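Local coordinates for hypothetical protein PG_1108 (Porphyromonas gingivalis, PDB 2H5N) that is of unknown function but adopts the all-helical TerB-like fold, binds magnesium, and is probably related to tellurite-resistance and co-chaperone DjlA N-terminal domains, at residues A[26-31]-A[89-94]; A[74-79]-A[114-119]; A[11-16]-A[48-53]; A[99-104]-A[121-126]. All blocks are in the same frame, centred on the assembly; numbering follows the deposited sequence.

Contact 1. Residues A[26-31]-A[89-94]; sequences KSMVMA and SYLGVI. With MG (magnesium ion), chain E.
Met-28 reaches from helix 15-30 of the all-helical TerB-like fold to helix 81-94, where its methyl settles on Leu-91. The two short helical segments run nearly parallel, at 28°, but their axes come no closer than 10.8 Å, a gap that Met-28 spans with its full length. It does so with CG anti to the backbone N (chi1 -179°) and the next torsion also extended; a bend at chi3 then turns CE into the tight part of the contact. There CE lies 3.2 Å from Leu-91 O and 3.8 Å from Leu-91 CD2, and SD rides beside Leu-91 CB. The link to Ile-94 is looser, with Met-28 CE 4.2 Å from Ile-94 CB. A second, separate touch joins the branches of two beta-branched residues crossing at about a right angle: Val-29 CG1 meets Ile-94 CG2 at 3.6 Å. All four touching side chains are buried. The other side of segment 26-31 is less closed: Met-30 is partly exposed and packs on Gly-33 of a third subunit, while Ala-31 meets Leu-111 of a second. Val-29 has two roles: its side chain packs on Ile-94, and its carbonyl enters the metal site that Asp-32 OD1 and Lys-34 O also supply, where Val-29 O binds the magnesium ion at 2.4 Å.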
loop_
_atom_site.group_PDB
_atom_site.type_symbol
_atom_site.label_atom_id
_atom_site.label_comp_id
_atom_site.label_asym_id
_atom_site.label_seq_id
_atom_site.Cartn_x
_atom_site.Cartn_y
_atom_site.Cartn_z
ATOM N N LYS A 26 1.252 -11.096 0.925
ATOM C CA LYS A 26 1.298 -9.640 0.769
ATOM C C LYS A 26 -0.078 -8.934 0.900
ATOM O O LYS A 26 -0.223 -7.914 1.593
ATOM C CB LYS A 26 1.942 -9.298 -0.552
ATOM C CG LYS A 26 3.491 -9.250 -0.509
ATOM C CD LYS A 26 4.028 -8.976 -1.918
ATOM C CE LYS A 26 5.515 -8.940 -1.923
ATOM N NZ LYS A 26 6.122 -8.323 -3.169
ATOM N N SER A 27 -1.069 -9.446 0.197
ATOM C CA SER A 27 -2.379 -8.832 0.181
ATOM C C SER A 27 -2.953 -8.845 1.587
ATOM O O SER A 27 -3.507 -7.847 2.042
ATOM C CB SER A 27 -3.311 -9.567 -0.792
ATOM O OG SER A 27 -2.715 -9.716 -2.078
ATOM N N MET A 28 -2.838 -9.983 2.275
ATOM C CA MET A 28 -3.365 -10.118 3.647
ATOM C C MET A 28 -2.722 -9.105 4.607
ATOM O O MET A 28 -3.462 -8.383 5.291
ATOM C CB MET A 28 -3.244 -11.562 4.149
ATOM C CG MET A 28 -3.774 -11.874 5.570
ATOM S SD MET A 28 -3.556 -13.585 6.113
ATOM C CE MET A 28 -1.762 -13.612 6.256
ATOM N N VAL A 29 -1.379 -9.016 4.603
ATOM C CA VAL A 29 -0.637 -8.116 5.514
ATOM C C VAL A 29 -0.744 -6.621 5.160
ATOM O O VAL A 29 -0.596 -5.774 6.039
ATOM C CB VAL A 29 0.927 -8.488 5.718
ATOM C CG1 VAL A 29 1.113 -9.875 6.308
ATOM C CG2 VAL A 29 1.723 -8.371 4.458
ATOM N N MET A 30 -0.964 -6.285 3.892
ATOM C CA MET A 30 -1.194 -4.874 3.525
ATOM C C MET A 30 -2.617 -4.432 3.829
ATOM O O MET A 30 -2.897 -3.232 3.821
ATOM C CB MET A 30 -0.924 -4.605 2.046
ATOM C CG MET A 30 0.427 -5.112 1.547
ATOM S SD MET A 30 0.997 -4.401 -0.019
ATOM C CE MET A 30 1.500 -2.831 0.725
ATOM N N ALA A 31 -3.527 -5.364 4.098
ATOM C CA ALA A 31 -4.946 -4.981 4.139
ATOM C C ALA A 31 -5.241 -3.807 5.068
ATOM O O ALA A 31 -5.973 -2.897 4.708
ATOM C CB ALA A 31 -5.853 -6.161 4.455
ATOM N N SER A 89 -2.219 -22.784 6.507
ATOM C CA SER A 89 -1.463 -22.840 7.767
ATOM C C SER A 89 -0.452 -21.727 7.761
ATOM O O SER A 89 -0.297 -21.028 8.751
ATOM C CB SER A 89 -0.815 -24.224 8.009
ATOM O OG SER A 89 -1.807 -25.234 7.907
ATOM N N TYR A 90 0.183 -21.550 6.614
ATOM C CA TYR A 90 1.177 -20.509 6.364
ATOM C C TYR A 90 0.592 -19.110 6.570
ATOM O O TYR A 90 1.168 -18.271 7.259
ATOM C CB TYR A 90 1.694 -20.654 4.924
ATOM C CG TYR A 90 2.531 -19.487 4.434
ATOM C CD1 TYR A 90 3.743 -19.173 5.056
ATOM C CD2 TYR A 90 2.112 -18.689 3.343
ATOM C CE1 TYR A 90 4.506 -18.123 4.620
ATOM C CE2 TYR A 90 2.901 -17.632 2.886
ATOM C CZ TYR A 90 4.100 -17.353 3.530
ATOM O OH TYR A 90 4.919 -16.307 3.121
ATOM N N LEU A 91 -0.590 -18.876 6.004
ATOM C CA LEU A 91 -1.202 -17.582 6.121
ATOM C C LEU A 91 -1.555 -17.317 7.581
ATOM O O LEU A 91 -1.404 -16.210 8.051
ATOM C CB LEU A 91 -2.384 -17.435 5.169
ATOM C CG LEU A 91 -2.022 -17.337 3.671
ATOM C CD1 LEU A 91 -3.269 -17.494 2.851
ATOM C CD2 LEU A 91 -1.278 -16.013 3.302
ATOM N N GLY A 92 -1.927 -18.372 8.304
ATOM C CA GLY A 92 -2.343 -18.273 9.662
ATOM C C GLY A 92 -1.245 -17.982 10.650
ATOM O O GLY A 92 -1.492 -17.304 11.660
ATOM N N VAL A 93 -0.042 -18.481 10.376
ATOM C CA VAL A 93 1.080 -18.221 11.258
ATOM C C VAL A 93 1.745 -16.870 11.030
ATOM O O VAL A 93 2.420 -16.382 11.940
ATOM C CB VAL A 93 2.167 -19.334 11.212
ATOM C CG1 VAL A 93 1.534 -20.722 11.393
ATOM C CG2 VAL A 93 2.966 -19.241 9.950
ATOM N N ILE A 94 1.572 -16.268 9.841
ATOM C CA ILE A 94 2.168 -14.944 9.555
ATOM C C ILE A 94 1.740 -13.868 10.560
ATOM O O ILE A 94 2.583 -13.111 11.066
ATOM C CB ILE A 94 1.921 -14.485 8.102
ATOM C CG1 ILE A 94 2.862 -15.230 7.176
ATOM C CG2 ILE A 94 2.083 -12.936 7.943
ATOM C CD1 ILE A 94 2.434 -15.190 5.700
HETATM MG MG MG E . -0.598 -4.396 8.053
#

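Contact 2. Residues A[74-79]-A[114-119]; sequences ALIARM and TLCGLP
Ile-76 turns its CG2 branch toward the end of helix 103-116 and sets that methyl against two partners, Cys-116 and Leu-118. CG2 stands anti to the backbone N; CG1 is anti to the carbonyl carbon (chi1 -62°), and the end of this longer arm leads away from segment 114-119. The methyl CG2 of Ile-76 is 3.8 Å from Cys-116 CB and 3.6 Å from Leu-118 CD2, the Ile-76 and Leu-118 side chains meeting at a slant. Beside this apolar cluster the backbones draw close: the CA atoms of Ala-77 and Cys-116 are 4.8 Å apart, and Ala-77 CA makes a CA-H...O contact with Cys-116 O at 3.3 Å, 148° at the hydrogen. The small side chain of Ala-77 fits this approach, its CB also resting near the same carbonyl oxygen. Gly-117, with positive phi, ends helix 103-116 in a Schellman motif and swings the chain so that Leu-118 can return to the contact. Two helix C-termini thus meet, and Lys-84 of helix 81-94 joins them by hydrogen bonds from NZ to Ala-77 O and Gly-117 O. Leu-118 packs on Ala-88 and Leu-91 of that helix, while Ile-76 lies against Ala-20 and Ile-21, and Cys-116 against Met-24, of helix 15-30.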
loop_
_atom_site.group_PDB
_atom_site.type_symbol
_atom_site.label_atom_id
_atom_site.label_comp_id
_atom_site.label_asym_id
_atom_site.label_seq_id
_atom_site.Cartn_x
_atom_site.Cartn_y
_atom_site.Cartn_z
ATOM N N ALA A 74 -7.155 -17.751 -8.311
ATOM C CA ALA A 74 -7.409 -18.866 -9.282
ATOM C C ALA A 74 -6.376 -20.006 -9.157
ATOM O O ALA A 74 -6.724 -21.205 -9.166
ATOM C CB ALA A 74 -7.398 -18.320 -10.689
ATOM N N LEU A 75 -5.096 -19.622 -9.048
ATOM C CA LEU A 75 -3.995 -20.601 -8.940
ATOM C C LEU A 75 -4.009 -21.405 -7.636
ATOM O O LEU A 75 -3.728 -22.593 -7.644
ATOM C CB LEU A 75 -2.637 -19.902 -9.076
ATOM C CG LEU A 75 -2.296 -19.464 -10.484
ATOM C CD1 LEU A 75 -1.129 -18.464 -10.453
ATOM C CD2 LEU A 75 -1.966 -20.719 -11.319
ATOM N N ILE A 76 -4.374 -20.764 -6.529
ATOM C CA ILE A 76 -4.475 -21.437 -5.215
ATOM C C ILE A 76 -5.769 -22.268 -5.161
ATOM O O ILE A 76 -5.795 -23.431 -4.694
ATOM C CB ILE A 76 -4.520 -20.402 -4.050
ATOM C CG1 ILE A 76 -3.247 -19.550 -3.956
ATOM C CG2 ILE A 76 -4.773 -21.087 -2.729
ATOM C CD1 ILE A 76 -1.947 -20.339 -3.967
ATOM N N ALA A 77 -6.855 -21.656 -5.625
ATOM C CA ALA A 77 -8.173 -22.280 -5.526
ATOM C C ALA A 77 -8.230 -23.649 -6.177
ATOM O O ALA A 77 -9.073 -24.496 -5.795
ATOM C CB ALA A 77 -9.267 -21.365 -6.113
ATOM N N ARG A 78 -7.366 -23.875 -7.163
ATOM C CA ARG A 78 -7.408 -25.137 -7.903
ATOM C C ARG A 78 -6.451 -26.206 -7.362
ATOM O O ARG A 78 -6.283 -27.264 -7.975
ATOM C CB ARG A 78 -7.165 -24.905 -9.390
ATOM C CG ARG A 78 -5.708 -24.608 -9.785
ATOM C CD ARG A 78 -5.699 -24.117 -11.235
ATOM N NE ARG A 78 -4.376 -24.107 -11.878
ATOM C CZ ARG A 78 -4.137 -23.603 -13.099
ATOM N NH1 ARG A 78 -5.128 -23.081 -13.810
ATOM N NH2 ARG A 78 -2.917 -23.614 -13.623
ATOM N N MET A 79 -5.821 -25.937 -6.228
ATOM C CA MET A 79 -4.892 -26.921 -5.643
ATOM C C MET A 79 -5.672 -28.037 -4.915
ATOM O O MET A 79 -6.794 -27.824 -4.456
ATOM C CB MET A 79 -3.899 -26.268 -4.662
ATOM C CG MET A 79 -2.893 -25.320 -5.285
ATOM S SD MET A 79 -1.712 -24.507 -4.142
ATOM C CE MET A 79 -2.602 -24.326 -2.695
ATOM N N THR A 114 -11.513 -18.070 2.740
ATOM C CA THR A 114 -12.799 -18.257 2.067
ATOM C C THR A 114 -12.629 -18.060 0.541
ATOM O O THR A 114 -13.055 -18.912 -0.243
ATOM C CB THR A 114 -13.903 -17.318 2.623
ATOM O OG1 THR A 114 -14.076 -17.576 4.023
ATOM C CG2 THR A 114 -15.276 -17.529 1.881
ATOM N N LEU A 115 -11.969 -16.973 0.139
ATOM C CA LEU A 115 -11.868 -16.605 -1.261
ATOM C C LEU A 115 -11.031 -17.605 -2.062
ATOM O O LEU A 115 -11.341 -17.875 -3.222
ATOM C CB LEU A 115 -11.373 -15.159 -1.473
ATOM C CG LEU A 115 -12.222 -13.928 -1.088
ATOM C CD1 LEU A 115 -12.023 -12.784 -2.080
ATOM C CD2 LEU A 115 -13.713 -14.186 -0.922
ATOM N N CYS A 116 -10.013 -18.177 -1.416
ATOM C CA CYS A 116 -9.084 -19.095 -2.074
ATOM C C CYS A 116 -9.535 -20.559 -1.908
ATOM O O CYS A 116 -8.875 -21.447 -2.408
ATOM C CB CYS A 116 -7.673 -18.918 -1.494
ATOM S SG CYS A 116 -6.835 -17.398 -1.986
ATOM N N GLY A 117 -10.632 -20.793 -1.183
ATOM C CA GLY A 117 -11.106 -22.151 -0.897
ATOM C C GLY A 117 -10.240 -23.024 0.019
ATOM O O GLY A 117 -10.173 -24.264 -0.175
ATOM N N LEU A 118 -9.579 -22.376 1.003
ATOM C CA LEU A 118 -8.719 -23.052 1.978
ATOM C C LEU A 118 -9.586 -23.544 3.144
ATOM O O LEU A 118 -10.647 -22.949 3.411
ATOM C CB LEU A 118 -7.625 -22.099 2.498
ATOM C CG LEU A 118 -6.846 -21.315 1.424
ATOM C CD1 LEU A 118 -5.914 -20.264 2.018
ATOM C CD2 LEU A 118 -6.085 -22.244 0.437
ATOM N N PRO A 119 -9.143 -24.613 3.846
ATOM C CA PRO A 119 -9.923 -25.117 4.988
ATOM C C PRO A 119 -9.777 -24.205 6.204
ATOM O O PRO A 119 -8.740 -23.531 6.365
ATOM C CB PRO A 119 -9.286 -26.469 5.258
ATOM C CG PRO A 119 -7.839 -26.252 4.894
ATOM C CD PRO A 119 -7.929 -25.420 3.622
#

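Contact 3. Residues A[11-16]-A[48-53]; sequences MTFSGQ and MRFGIL
A T-shaped (edge-to-face) aromatic pair, Phe-13 with Phe-50, joins the lead-in to helix 15-30 to the loop between helices 37-47 and 54-64. Phe-50 supplies the edge and Phe-13 the face. The ring planes stand at 76° and the centroids are 5.1 Å apart, so the edge comes down onto the face nearly upright. The leading atom, Phe-50 CD1, lies 3.4 Å above the plane of Phe-13 and is displaced from the ring centre toward the rim, where its closest neighbour is Phe-13 CE2 at 3.5 Å. Phe-50 CE1 follows behind, 3.7 Å from Phe-13 CZ. In this geometry the hydrogens on the edge of one ring face the pi cloud of the other, the usual electrostatic preference of such pairs. Both rings have CG anti to their own carbonyl carbon (chi1 -59° for Phe-13, -77° for Phe-50); on Phe-50, whose CB does not point straight at the other segment, this carries the ring across the gap. The flanking backbone helps to shape each side. Gly-51, with positive phi, lets the chain turn immediately after Phe-50, and its N bonds to Met-48 O at 2.9 Å. Ser-14 N-caps helix 15-30 directly after Phe-13. The pair belongs to a wider aromatic group, since Phe-50 also makes edge-to-face contacts with Tyr-86 and Tyr-90 of helix 81-94. Helix 15-30 contributes Ile-21, which touches both phenylalanines, and Leu-18 beside Phe-13, while Arg-83 of helix 81-94 packs on Phe-13.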
loop_
_atom_site.group_PDB
_atom_site.type_symbol
_atom_site.label_atom_id
_atom_site.label_comp_id
_atom_site.label_asym_id
_atom_site.label_seq_id
_atom_site.Cartn_x
_atom_site.Cartn_y
_atom_site.Cartn_z
ATOM N N MET A 11 5.790 -32.630 -1.470
ATOM C CA MET A 11 4.798 -31.578 -1.736
ATOM C C MET A 11 5.466 -30.628 -2.713
ATOM O O MET A 11 6.542 -30.105 -2.431
ATOM C CB MET A 11 4.387 -30.879 -0.431
ATOM C CG MET A 11 3.343 -29.788 -0.599
ATOM S SD MET A 11 2.823 -29.061 0.979
ATOM C CE MET A 11 1.801 -30.445 1.384
ATOM N N THR A 12 4.906 -30.476 -3.903
ATOM C CA THR A 12 5.563 -29.644 -4.926
ATOM C C THR A 12 4.744 -28.417 -5.301
ATOM O O THR A 12 3.509 -28.455 -5.267
ATOM C CB THR A 12 5.897 -30.438 -6.225
ATOM O OG1 THR A 12 4.697 -31.037 -6.749
ATOM C CG2 THR A 12 6.925 -31.507 -5.958
ATOM N N PHE A 13 5.432 -27.335 -5.667
ATOM C CA PHE A 13 4.768 -26.117 -6.143
ATOM C C PHE A 13 5.454 -25.555 -7.368
ATOM O O PHE A 13 6.673 -25.390 -7.379
ATOM C CB PHE A 13 4.757 -25.036 -5.045
ATOM C CG PHE A 13 4.064 -25.459 -3.787
ATOM C CD1 PHE A 13 2.713 -25.161 -3.582
ATOM C CD2 PHE A 13 4.748 -26.161 -2.804
ATOM C CE1 PHE A 13 2.068 -25.542 -2.410
ATOM C CE2 PHE A 13 4.105 -26.566 -1.640
ATOM C CZ PHE A 13 2.759 -26.247 -1.432
ATOM N N SER A 14 4.668 -25.257 -8.403
ATOM C CA SER A 14 5.187 -24.545 -9.592
ATOM C C SER A 14 5.642 -23.142 -9.204
ATOM O O SER A 14 5.247 -22.653 -8.150
ATOM C CB SER A 14 4.137 -24.500 -10.691
ATOM O OG SER A 14 3.133 -23.544 -10.383
ATOM N N GLY A 15 6.518 -22.541 -10.016
ATOM C CA GLY A 15 6.867 -21.138 -9.899
ATOM C C GLY A 15 5.679 -20.186 -9.820
ATOM O O GLY A 15 5.702 -19.236 -9.034
ATOM N N GLN A 16 4.637 -20.394 -10.625
ATOM C CA GLN A 16 3.498 -19.459 -10.548
ATOM C C GLN A 16 2.612 -19.717 -9.312
ATOM O O GLN A 16 2.004 -18.792 -8.796
ATOM C CB GLN A 16 2.728 -19.291 -11.891
ATOM C CG GLN A 16 1.882 -20.466 -12.375
ATOM C CD GLN A 16 1.409 -20.340 -13.843
ATOM O OE1 GLN A 16 0.854 -19.311 -14.270
ATOM N NE2 GLN A 16 1.622 -21.396 -14.609
ATOM N N MET A 48 10.173 -20.208 2.864
ATOM C CA MET A 48 11.185 -21.194 2.565
ATOM C C MET A 48 10.699 -22.630 2.808
ATOM O O MET A 48 11.156 -23.559 2.134
ATOM C CB MET A 48 12.390 -20.911 3.420
ATOM C CG MET A 48 12.752 -19.473 3.331
ATOM S SD MET A 48 14.219 -19.442 2.375
ATOM C CE MET A 48 15.331 -19.655 3.757
ATOM N N ARG A 49 9.755 -22.809 3.734
ATOM C CA ARG A 49 9.252 -24.154 4.037
ATOM C C ARG A 49 8.532 -24.744 2.844
ATOM O O ARG A 49 8.235 -25.932 2.825
ATOM C CB ARG A 49 8.327 -24.147 5.237
ATOM C CG ARG A 49 9.007 -23.713 6.506
ATOM C CD ARG A 49 9.039 -24.821 7.455
ATOM N NE ARG A 49 9.693 -24.422 8.690
ATOM C CZ ARG A 49 10.062 -25.276 9.635
ATOM N NH1 ARG A 49 10.657 -24.821 10.728
ATOM N NH2 ARG A 49 9.842 -26.582 9.483
ATOM N N PHE A 50 8.282 -23.908 1.844
ATOM C CA PHE A 50 7.633 -24.334 0.588
ATOM C C PHE A 50 8.587 -24.969 -0.411
ATOM O O PHE A 50 8.164 -25.395 -1.496
ATOM C CB PHE A 50 6.863 -23.181 -0.043
ATOM C CG PHE A 50 5.553 -22.908 0.637
ATOM C CD1 PHE A 50 4.423 -23.627 0.295
ATOM C CD2 PHE A 50 5.457 -21.945 1.634
ATOM C CE1 PHE A 50 3.196 -23.367 0.911
ATOM C CE2 PHE A 50 4.254 -21.687 2.270
ATOM C CZ PHE A 50 3.117 -22.402 1.919
ATOM N N GLY A 51 9.868 -24.988 -0.050
ATOM C CA GLY A 51 10.853 -25.805 -0.716
ATOM C C GLY A 51 11.755 -25.087 -1.675
ATOM O O GLY A 51 12.188 -25.655 -2.674
ATOM N N ILE A 52 12.039 -23.829 -1.381
ATOM C CA ILE A 52 12.963 -23.048 -2.218
ATOM C C ILE A 52 14.231 -22.676 -1.458
ATOM O O ILE A 52 14.227 -22.632 -0.227
ATOM C CB ILE A 52 12.344 -21.741 -2.760
ATOM C CG1 ILE A 52 11.928 -20.806 -1.606
ATOM C CG2 ILE A 52 11.273 -22.047 -3.773
ATOM C CD1 ILE A 52 10.428 -20.835 -1.268
ATOM N N LEU A 53 15.281 -22.367 -2.213
ATOM C CA LEU A 53 16.522 -21.820 -1.668
ATOM C C LEU A 53 16.436 -20.300 -1.454
ATOM O O LEU A 53 15.742 -19.600 -2.203
ATOM C CB LEU A 53 17.692 -22.192 -2.577
ATOM C CG LEU A 53 18.528 -23.412 -2.183
ATOM C CD1 LEU A 53 19.979 -23.001 -1.837
ATOM C CD2 LEU A 53 17.891 -24.245 -1.042
#

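Contact 4. Residues A[99-104]-A[121-126]; sequences GDIDDN and MTVMEA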
loop_
_atom_site.group_PDB
_atom_site.type_symbol
_atom_site.label_atom_id
_atom_site.label_comp_id
_atom_site.label_asym_id
_atom_site.label_seq_id
_atom_site.Cartn_x
_atom_site.Cartn_y
_atom_site.Cartn_z
ATOM N N GLY A 99 1.721 -17.460 19.359
ATOM C CA GLY A 99 0.692 -18.490 19.175
ATOM C C GLY A 99 -0.730 -17.995 19.348
ATOM O O GLY A 99 -1.689 -18.795 19.493
ATOM N N ASP A 100 -0.863 -16.672 19.380
ATOM C CA ASP A 100 -2.174 -16.027 19.458
ATOM C C ASP A 100 -2.423 -15.089 18.273
ATOM O O ASP A 100 -1.515 -14.450 17.759
ATOM C CB ASP A 100 -2.351 -15.294 20.791
ATOM C CG ASP A 100 -2.530 -16.255 21.965
ATOM O OD1 ASP A 100 -3.059 -17.374 21.758
ATOM O OD2 ASP A 100 -2.144 -15.892 23.097
ATOM N N ILE A 101 -3.679 -15.024 17.850
ATOM C CA ILE A 101 -4.068 -14.129 16.801
ATOM C C ILE A 101 -5.267 -13.300 17.296
ATOM O O ILE A 101 -6.184 -13.840 17.925
ATOM C CB ILE A 101 -4.323 -14.957 15.502
ATOM C CG1 ILE A 101 -4.289 -14.077 14.247
ATOM C CG2 ILE A 101 -5.582 -15.812 15.625
ATOM C CD1 ILE A 101 -4.531 -14.871 12.904
ATOM N N ASP A 102 -5.250 -11.987 17.072
ATOM C CA ASP A 102 -6.402 -11.187 17.480
ATOM C C ASP A 102 -7.530 -11.334 16.478
ATOM O O ASP A 102 -7.321 -11.903 15.401
ATOM C CB ASP A 102 -6.051 -9.716 17.815
ATOM C CG ASP A 102 -5.738 -8.861 16.593
ATOM O OD1 ASP A 102 -6.355 -9.035 15.524
ATOM O OD2 ASP A 102 -4.874 -7.963 16.727
ATOM N N ASP A 103 -8.717 -10.834 16.845
ATOM C CA ASP A 103 -9.960 -11.066 16.105
ATOM C C ASP A 103 -9.978 -10.454 14.701
ATOM O O ASP A 103 -10.646 -10.979 13.802
ATOM C CB ASP A 103 -11.162 -10.512 16.867
ATOM C CG ASP A 103 -11.268 -11.044 18.272
ATOM O OD1 ASP A 103 -11.254 -12.270 18.489
ATOM O OD2 ASP A 103 -11.374 -10.211 19.180
ATOM N N ASN A 104 -9.268 -9.338 14.543
ATOM C CA ASN A 104 -9.212 -8.629 13.263
ATOM C C ASN A 104 -8.350 -9.382 12.275
ATOM O O ASN A 104 -8.735 -9.539 11.117
ATOM C CB ASN A 104 -8.717 -7.196 13.454
ATOM C CG ASN A 104 -9.512 -6.449 14.515
ATOM O OD1 ASN A 104 -10.757 -6.447 14.491
ATOM N ND2 ASN A 104 -8.806 -5.817 15.457
ATOM N N MET A 121 -9.195 -23.553 10.103
ATOM C CA MET A 121 -8.458 -24.180 11.187
ATOM C C MET A 121 -8.220 -23.126 12.282
ATOM O O MET A 121 -8.326 -21.916 12.047
ATOM C CB MET A 121 -7.123 -24.771 10.686
ATOM C CG MET A 121 -6.187 -23.760 10.041
ATOM S SD MET A 121 -4.597 -24.345 9.394
ATOM C CE MET A 121 -5.102 -25.150 7.906
ATOM N N THR A 122 -7.923 -23.590 13.489
ATOM C CA THR A 122 -7.460 -22.684 14.552
ATOM C C THR A 122 -5.996 -22.341 14.305
ATOM O O THR A 122 -5.309 -23.016 13.534
ATOM C CB THR A 122 -7.575 -23.308 15.935
ATOM O OG1 THR A 122 -6.605 -24.345 16.052
ATOM C CG2 THR A 122 -8.961 -23.897 16.139
ATOM N N VAL A 123 -5.536 -21.304 15.000
ATOM C CA VAL A 123 -4.193 -20.795 14.837
ATOM C C VAL A 123 -3.194 -21.833 15.395
ATOM O O VAL A 123 -2.073 -21.960 14.881
ATOM C CB VAL A 123 -4.078 -19.360 15.440
ATOM C CG1 VAL A 123 -4.502 -19.330 16.929
ATOM C CG2 VAL A 123 -2.687 -18.772 15.226
ATOM N N MET A 124 -3.628 -22.582 16.424
ATOM C CA MET A 124 -2.871 -23.708 16.969
ATOM C C MET A 124 -2.603 -24.770 15.898
ATOM O O MET A 124 -1.449 -25.182 15.725
ATOM C CB MET A 124 -3.597 -24.324 18.173
ATOM C CG MET A 124 -2.951 -25.605 18.748
ATOM S SD MET A 124 -3.472 -26.049 20.427
ATOM C CE MET A 124 -2.628 -24.834 21.455
ATOM N N GLU A 125 -3.660 -25.214 15.210
ATOM C CA GLU A 125 -3.554 -26.178 14.097
ATOM C C GLU A 125 -2.705 -25.643 12.940
ATOM O O GLU A 125 -1.976 -26.406 12.309
ATOM C CB GLU A 125 -4.936 -26.572 13.563
ATOM C CG GLU A 125 -5.663 -27.617 14.410
ATOM C CD GLU A 125 -7.184 -27.613 14.179
ATOM O OE1 GLU A 125 -7.708 -26.751 13.433
ATOM O OE2 GLU A 125 -7.858 -28.483 14.772
ATOM N N ALA A 126 -2.827 -24.350 12.658
ATOM C CA ALA A 126 -1.935 -23.664 11.717
ATOM C C ALA A 126 -0.461 -23.778 12.097
ATOM O O ALA A 126 0.361 -24.140 11.258
ATOM C CB ALA A 126 -2.307 -22.221 11.586
#
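Val-123 and Ile-101 meet through branches set by their first torsions. In Val-123, chi1 of 56° puts CG1 between the backbone N and the carbonyl carbon, with CG2 anti to the N; in Ile-101, chi1 of -161° sets CG1 anti to the backbone N, in an extended chain, and places CG2 between its own N and carbonyl carbon. The short branch of the isoleucine therefore does the touching. Ile-101 CG2 lies 3.9 Å from Val-123 CB and equally far from Val-123 CG1, while Val-123 CG2 remains more distant, 4.2 Å from Ile-101 CB. The two side chains slant past each other. Val-123 CG1 also comes within 3.8 Å of Gly-99 O, so the valine packs against backbone as well as side chain. Gly-99 has positive phi, suited to glycine, where the chain turns toward Ile-101. Each segment leads into a helix with a polar cap. Thr-122 and Glu-125 form a capping box at the start of helix 123-130: Glu-125 N donates to Thr-122 OG1 at 3.2 Å, almost straight at 174°, and Thr-122 N donates to Glu-125 OE1, also at 3.2 Å, from above the carboxylate plane. Asp-102 caps helix 103-116, its OD1 taking a weak bond from Asn-104 N and another bond from Glu-105 N. Trp-109 of helix 103-116 packs on Ile-101 and Ala-126. The chemistry implies a division of labour: the two segments meet by van der Waals contact, with no polar bond between them, while the reciprocal bonds of the capping box fix the first turn that carries Val-123.

In the fold
Contacts 1 and 2 lie in the buried interior and contact 4 at the surface, with contact 3 partly buried between these extremes. Helix 15-30 serves contacts 1 and 3, and helix 103-116 serves contacts 2 and 4. Direct touches tie the set together: Leu-91 CD1 meets Leu-118 CD1 between contacts 1 and 2, Tyr-90 meets Phe-50 between contacts 1 and 3, and Ser-89 meets Met-121 between contacts 1 and 4. Aliphatic packing dominates three of them, contact 1 adding a metal-bound carbonyl and contact 2 a close backbone approach; contact 3 is aromatic. Contacts 3 and 4 occupy opposite sides of the chain's centre, their centres 24 Å apart.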